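Local coordinates for protein involved in catabolism of external DNA (Legionella pneumophila subsp. pneumophila, PDB 2OO3) that probably methylates N6 of a single adenine in 23S ribosomal RNA, using S-adenosyl-L-methionine as the methyl donor, at residues 155-169 with 188-200. Numbering follows the deposited sequence.
Sequences PPPEKRGLIFIDPSY and KFSTGLYCVWYPV
Y169, in the loop after strand 161-165, meets W197 and P199 of strand 193-200. From CB its ring, with CG anti to the carbonyl carbon (chi1 -56°), is set against P199. P199 CD lies over one face, 3.3 Å from Y169 CD2, while P167 CB covers the opposite face. CE2 and CZ run on to W197 O at the ring edge, and the hydroxyl donates to that carbonyl oxygen (Y169 OH to W197 O 2.7 Å). Between the strands, five N-H...O bonds, all nearly straight, alternate from L193 N on G161 O to W197 N on I165 O, as parallel neighbours do. On the sheet face bearing I163, its CD1 rests over the Y194 ring, 3.9 Å from the centroid; Y194 OH is spent on F189 O. At the near end, P156 CD makes a CH-pi contact over the centre of one F189 ring face, 3.6 Å from the centroid. Helix 174-188 links the two strands in a beta-alpha-beta crossover of the Rossmann-like methyltransferase sheet. Just past the last strand residue, D166, the predicted proton acceptor, brings OD1 within 3.4 Å of W197 CE3, its carboxylate plane 83° from the indole; OD1 also forms a salt bridge with K19 NZ. Main-chain bonds before D166 and the Y169 hydroxyl after it join both sides to strand 193-200, consistent with a defined place for D166 at the predicted cofactor site.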
loop_
_atom_site.group_PDB
_atom_site.type_symbol
_atom_site.label_atom_id
_atom_site.label_comp_id
_atom_site.label_asym_id
_atom_site.label_seq_id
_atom_site.Cartn_x
_atom_site.Cartn_y
_atom_site.Cartn_z
ATOM N N PRO A 155 16.196 -12.901 4.690
ATOM C CA PRO A 155 16.092 -11.840 5.692
ATOM C C PRO A 155 17.153 -10.760 5.472
ATOM O O PRO A 155 18.270 -11.082 5.054
ATOM C CB PRO A 155 16.356 -12.568 7.012
ATOM C CG PRO A 155 17.224 -13.750 6.622
ATOM C CD PRO A 155 16.772 -14.142 5.252
ATOM N N PRO A 156 16.810 -9.486 5.732
ATOM C CA PRO A 156 17.763 -8.412 5.485
ATOM C C PRO A 156 18.728 -8.300 6.658
ATOM O O PRO A 156 18.366 -8.690 7.775
ATOM C CB PRO A 156 16.873 -7.153 5.425
ATOM C CG PRO A 156 15.703 -7.474 6.284
ATOM C CD PRO A 156 15.531 -8.989 6.285
ATOM N N PRO A 157 19.941 -7.740 6.419
ATOM C CA PRO A 157 20.903 -7.524 7.515
ATOM C C PRO A 157 20.334 -6.696 8.652
ATOM O O PRO A 157 20.699 -6.930 9.790
ATOM C CB PRO A 157 22.085 -6.794 6.833
ATOM C CG PRO A 157 21.528 -6.292 5.494
ATOM C CD PRO A 157 20.458 -7.277 5.116
ATOM N N GLU A 158 19.433 -5.750 8.359
ATOM C CA GLU A 158 18.747 -4.951 9.386
ATOM C C GLU A 158 17.921 -5.809 10.356
ATOM O O GLU A 158 17.624 -5.393 11.499
ATOM C CB GLU A 158 17.820 -3.914 8.720
ATOM C CG GLU A 158 18.517 -2.785 7.977
ATOM C CD GLU A 158 18.823 -3.102 6.496
ATOM O OE1 GLU A 158 18.661 -4.240 6.040
ATOM O OE2 GLU A 158 19.244 -2.188 5.783
ATOM N N LYS A 159 17.506 -6.979 9.879
ATOM C CA LYS A 159 16.659 -7.905 10.643
ATOM C C LYS A 159 15.270 -7.382 10.977
ATOM O O LYS A 159 14.564 -7.982 11.781
ATOM C CB LYS A 159 17.363 -8.362 11.939
ATOM C CG LYS A 159 18.084 -9.671 11.782
ATOM C CD LYS A 159 19.456 -9.481 11.272
ATOM C CE LYS A 159 20.356 -10.635 11.739
ATOM N NZ LYS A 159 21.537 -10.048 12.455
ATOM N N ARG A 160 14.904 -6.256 10.368
ATOM C CA ARG A 160 13.628 -5.588 10.581
ATOM C C ARG A 160 13.231 -5.170 9.188
ATOM O O ARG A 160 14.025 -4.516 8.499
ATOM C CB ARG A 160 13.826 -4.288 11.356
ATOM C CG ARG A 160 14.176 -4.401 12.804
ATOM C CD ARG A 160 13.948 -3.034 13.470
ATOM N NE ARG A 160 12.523 -2.717 13.582
ATOM C CZ ARG A 160 11.981 -1.502 13.437
ATOM N NH1 ARG A 160 12.736 -0.436 13.132
ATOM N NH2 ARG A 160 10.669 -1.349 13.601
ATOM N N GLY A 161 12.009 -5.490 8.775
ATOM C CA GLY A 161 11.585 -5.177 7.401
ATOM C C GLY A 161 10.109 -4.890 7.261
ATOM O O GLY A 161 9.275 -5.530 7.917
ATOM N N LEU A 162 9.798 -3.910 6.403
ATOM C CA LEU A 162 8.450 -3.716 5.865
ATOM C C LEU A 162 8.473 -4.036 4.354
ATOM O O LEU A 162 9.237 -3.445 3.571
ATOM C CB LEU A 162 7.980 -2.292 6.137
ATOM C CG LEU A 162 6.692 -1.875 5.408
ATOM C CD1 LEU A 162 5.545 -2.855 5.712
ATOM C CD2 LEU A 162 6.342 -0.424 5.772
ATOM N N ILE A 163 7.676 -5.023 3.952
ATOM C CA ILE A 163 7.645 -5.460 2.564
ATOM C C ILE A 163 6.258 -5.066 2.044
ATOM O O ILE A 163 5.246 -5.571 2.518
ATOM C CB ILE A 163 7.914 -6.983 2.440
ATOM C CG1 ILE A 163 9.304 -7.366 3.033
ATOM C CG2 ILE A 163 7.943 -7.387 0.986
ATOM C CD1 ILE A 163 9.250 -7.894 4.498
ATOM N N PHE A 164 6.233 -4.125 1.117
ATOM C CA PHE A 164 4.993 -3.527 0.626
ATOM C C PHE A 164 4.819 -3.959 -0.804
ATOM O O PHE A 164 5.604 -3.594 -1.668
ATOM C CB PHE A 164 5.042 -1.979 0.725
ATOM C CG PHE A 164 3.732 -1.299 0.427
ATOM C CD1 PHE A 164 2.660 -1.336 1.357
ATOM C CD2 PHE A 164 3.568 -0.598 -0.753
ATOM C CE1 PHE A 164 1.437 -0.688 1.068
ATOM C CE2 PHE A 164 2.342 0.043 -1.056
ATOM C CZ PHE A 164 1.285 0.001 -0.145
ATOM N N ILE A 165 3.782 -4.768 -1.025
ATOM C CA ILE A 165 3.552 -5.445 -2.300
ATOM C C ILE A 165 2.293 -4.950 -2.983
ATOM O O ILE A 165 1.180 -5.181 -2.492
ATOM C CB ILE A 165 3.468 -6.975 -2.052
ATOM C CG1 ILE A 165 4.758 -7.439 -1.346
ATOM C CG2 ILE A 165 3.287 -7.708 -3.372
ATOM C CD1 ILE A 165 4.689 -8.785 -0.683
ATOM N N ASP A 166 2.464 -4.258 -4.111
ATOM C CA ASP A 166 1.333 -3.642 -4.805
ATOM C C ASP A 166 1.214 -4.123 -6.258
ATOM O O ASP A 166 1.453 -3.358 -7.177
ATOM C CB ASP A 166 1.455 -2.114 -4.707
ATOM C CG ASP A 166 0.241 -1.375 -5.250
ATOM O OD1 ASP A 166 -0.872 -1.983 -5.380
ATOM O OD2 ASP A 166 0.424 -0.169 -5.554
ATOM N N PRO A 167 0.804 -5.392 -6.473
ATOM C CA PRO A 167 0.742 -5.915 -7.854
ATOM C C PRO A 167 -0.377 -5.292 -8.655
ATOM O O PRO A 167 -1.338 -4.801 -8.058
ATOM C CB PRO A 167 0.465 -7.427 -7.666
ATOM C CG PRO A 167 0.668 -7.692 -6.168
ATOM C CD PRO A 167 0.367 -6.396 -5.484
ATOM N N SER A 168 -0.243 -5.299 -9.990
ATOM C CA SER A 168 -1.343 -4.885 -10.878
ATOM C C SER A 168 -2.437 -5.952 -11.083
ATOM O O SER A 168 -3.582 -5.594 -11.375
ATOM C CB SER A 168 -0.796 -4.454 -12.240
ATOM O OG SER A 168 -0.392 -5.586 -13.012
ATOM N N TYR A 169 -2.091 -7.239 -10.923
ATOM C CA TYR A 169 -2.992 -8.355 -11.250
ATOM C C TYR A 169 -3.555 -8.256 -12.697
ATOM O O TYR A 169 -4.700 -8.643 -12.936
ATOM C CB TYR A 169 -4.151 -8.495 -10.251
ATOM C CG TYR A 169 -3.689 -8.642 -8.827
ATOM C CD1 TYR A 169 -3.424 -9.898 -8.279
ATOM C CD2 TYR A 169 -3.445 -7.514 -8.062
ATOM C CE1 TYR A 169 -2.950 -10.032 -6.967
ATOM C CE2 TYR A 169 -2.989 -7.621 -6.755
ATOM C CZ TYR A 169 -2.731 -8.871 -6.222
ATOM O OH TYR A 169 -2.317 -8.933 -4.934
ATOM N N LYS A 188 11.687 -17.611 5.251
ATOM C CA LYS A 188 13.064 -17.134 5.491
ATOM C C LYS A 188 13.113 -15.948 6.457
ATOM O O LYS A 188 14.136 -15.689 7.070
ATOM C CB LYS A 188 13.694 -16.652 4.176
ATOM C CG LYS A 188 13.933 -17.723 3.126
ATOM C CD LYS A 188 14.320 -17.048 1.815
ATOM C CE LYS A 188 15.522 -17.751 1.213
ATOM N NZ LYS A 188 16.334 -16.802 0.415
ATOM N N PHE A 189 12.006 -15.220 6.574
ATOM C CA PHE A 189 11.987 -14.025 7.401
ATOM C C PHE A 189 10.595 -13.883 8.008
ATOM O O PHE A 189 9.793 -13.068 7.572
ATOM C CB PHE A 189 12.361 -12.820 6.527
ATOM C CG PHE A 189 12.520 -11.541 7.287
ATOM C CD1 PHE A 189 13.187 -11.516 8.511
ATOM C CD2 PHE A 189 12.006 -10.347 6.771
ATOM C CE1 PHE A 189 13.351 -10.320 9.217
ATOM C CE2 PHE A 189 12.168 -9.146 7.463
ATOM C CZ PHE A 189 12.837 -9.136 8.678
ATOM N N SER A 190 10.322 -14.671 9.037
ATOM C CA SER A 190 8.959 -14.851 9.540
ATOM C C SER A 190 8.501 -13.689 10.455
ATOM O O SER A 190 7.343 -13.628 10.864
ATOM C CB SER A 190 8.875 -16.203 10.267
ATOM O OG SER A 190 9.636 -16.137 11.472
ATOM N N THR A 191 9.427 -12.794 10.803
ATOM C CA THR A 191 9.137 -11.646 11.657
ATOM C C THR A 191 8.975 -10.346 10.866
ATOM O O THR A 191 8.685 -9.295 11.456
ATOM C CB THR A 191 10.208 -11.432 12.751
ATOM O OG1 THR A 191 11.477 -11.181 12.137
ATOM C CG2 THR A 191 10.298 -12.665 13.709
ATOM N N GLY A 192 9.138 -10.419 9.541
ATOM C CA GLY A 192 8.938 -9.249 8.686
ATOM C C GLY A 192 7.472 -8.833 8.662
ATOM O O GLY A 192 6.576 -9.652 8.907
ATOM N N LEU A 193 7.231 -7.561 8.394
ATOM C CA LEU A 193 5.863 -7.036 8.265
ATOM C C LEU A 193 5.570 -7.051 6.771
ATOM O O LEU A 193 6.230 -6.328 6.014
ATOM C CB LEU A 193 5.775 -5.616 8.838
ATOM C CG LEU A 193 4.361 -5.124 9.226
ATOM C CD1 LEU A 193 4.426 -3.778 9.922
ATOM C CD2 LEU A 193 3.429 -5.049 8.035
ATOM N N TYR A 194 4.672 -7.936 6.344
ATOM C CA TYR A 194 4.277 -8.069 4.937
ATOM C C TYR A 194 2.902 -7.407 4.704
ATOM O O TYR A 194 1.957 -7.658 5.446
ATOM C CB TYR A 194 4.214 -9.559 4.536
ATOM C CG TYR A 194 5.568 -10.264 4.656
ATOM C CD1 TYR A 194 6.437 -10.349 3.563
ATOM C CD2 TYR A 194 5.991 -10.824 5.872
ATOM C CE1 TYR A 194 7.683 -10.985 3.672
ATOM C CE2 TYR A 194 7.265 -11.474 5.980
ATOM C CZ TYR A 194 8.086 -11.538 4.877
ATOM O OH TYR A 194 9.328 -12.158 4.973
ATOM N N CYS A 195 2.809 -6.548 3.698
ATOM C CA CYS A 195 1.561 -5.889 3.374
ATOM C C CYS A 195 1.313 -6.033 1.876
ATOM O O CYS A 195 2.039 -5.472 1.058
ATOM C CB CYS A 195 1.634 -4.410 3.728
ATOM S SG CYS A 195 0.111 -3.531 3.400
ATOM N N VAL A 196 0.277 -6.774 1.506
ATOM C CA VAL A 196 -0.028 -6.952 0.074
ATOM C C VAL A 196 -1.434 -6.407 -0.223
ATOM O O VAL A 196 -2.396 -6.721 0.495
ATOM C CB VAL A 196 0.137 -8.431 -0.371
ATOM C CG1 VAL A 196 -0.744 -9.364 0.451
ATOM C CG2 VAL A 196 -0.116 -8.621 -1.899
ATOM N N TRP A 197 -1.509 -5.555 -1.246
ATOM C CA TRP A 197 -2.762 -5.009 -1.752
ATOM C C TRP A 197 -3.350 -6.012 -2.753
ATOM O O TRP A 197 -2.603 -6.622 -3.554
ATOM C CB TRP A 197 -2.494 -3.655 -2.457
ATOM C CG TRP A 197 -3.754 -3.063 -3.053
ATOM C CD1 TRP A 197 -4.741 -2.348 -2.384
ATOM C CD2 TRP A 197 -4.210 -3.224 -4.401
ATOM N NE1 TRP A 197 -5.765 -2.044 -3.260
ATOM C CE2 TRP A 197 -5.460 -2.561 -4.503
ATOM C CE3 TRP A 197 -3.694 -3.891 -5.528
ATOM C CZ2 TRP A 197 -6.198 -2.542 -5.689
ATOM C CZ3 TRP A 197 -4.404 -3.835 -6.721
ATOM C CH2 TRP A 197 -5.640 -3.149 -6.798
ATOM N N TYR A 198 -4.685 -6.118 -2.786
ATOM C CA TYR A 198 -5.360 -6.932 -3.802
ATOM C C TYR A 198 -6.689 -6.292 -4.197
ATOM O O TYR A 198 -7.307 -5.586 -3.373
ATOM C CB TYR A 198 -5.584 -8.353 -3.269
ATOM C CG TYR A 198 -6.454 -8.425 -2.033
ATOM C CD1 TYR A 198 -7.836 -8.565 -2.135
ATOM C CD2 TYR A 198 -5.886 -8.373 -0.746
ATOM C CE1 TYR A 198 -8.648 -8.644 -0.984
ATOM C CE2 TYR A 198 -6.665 -8.459 0.385
ATOM C CZ TYR A 198 -8.043 -8.587 0.264
ATOM O OH TYR A 198 -8.797 -8.662 1.405
ATOM N N PRO A 199 -7.127 -6.501 -5.456
ATOM C CA PRO A 199 -8.415 -6.008 -5.891
ATOM C C PRO A 199 -9.533 -7.014 -5.683
ATOM O O PRO A 199 -9.286 -8.204 -5.477
ATOM C CB PRO A 199 -8.214 -5.810 -7.406
ATOM C CG PRO A 199 -7.228 -6.870 -7.797
ATOM C CD PRO A 199 -6.390 -7.158 -6.558
ATOM N N VAL A 200 -10.765 -6.506 -5.746
ATOM C CA VAL A 200 -11.956 -7.329 -5.908
ATOM C C VAL A 200 -12.559 -7.007 -7.283
ATOM O O VAL A 200 -13.266 -5.983 -7.480
ATOM C CB VAL A 200 -12.989 -7.106 -4.768
ATOM C CG1 VAL A 200 -14.189 -8.082 -4.958
ATOM C CG2 VAL A 200 -12.334 -7.353 -3.423
HETATM O O HOH W 1 11.968 -8.576 12.235
HETATM O O HOH W 2 10.271 -6.668 10.896
#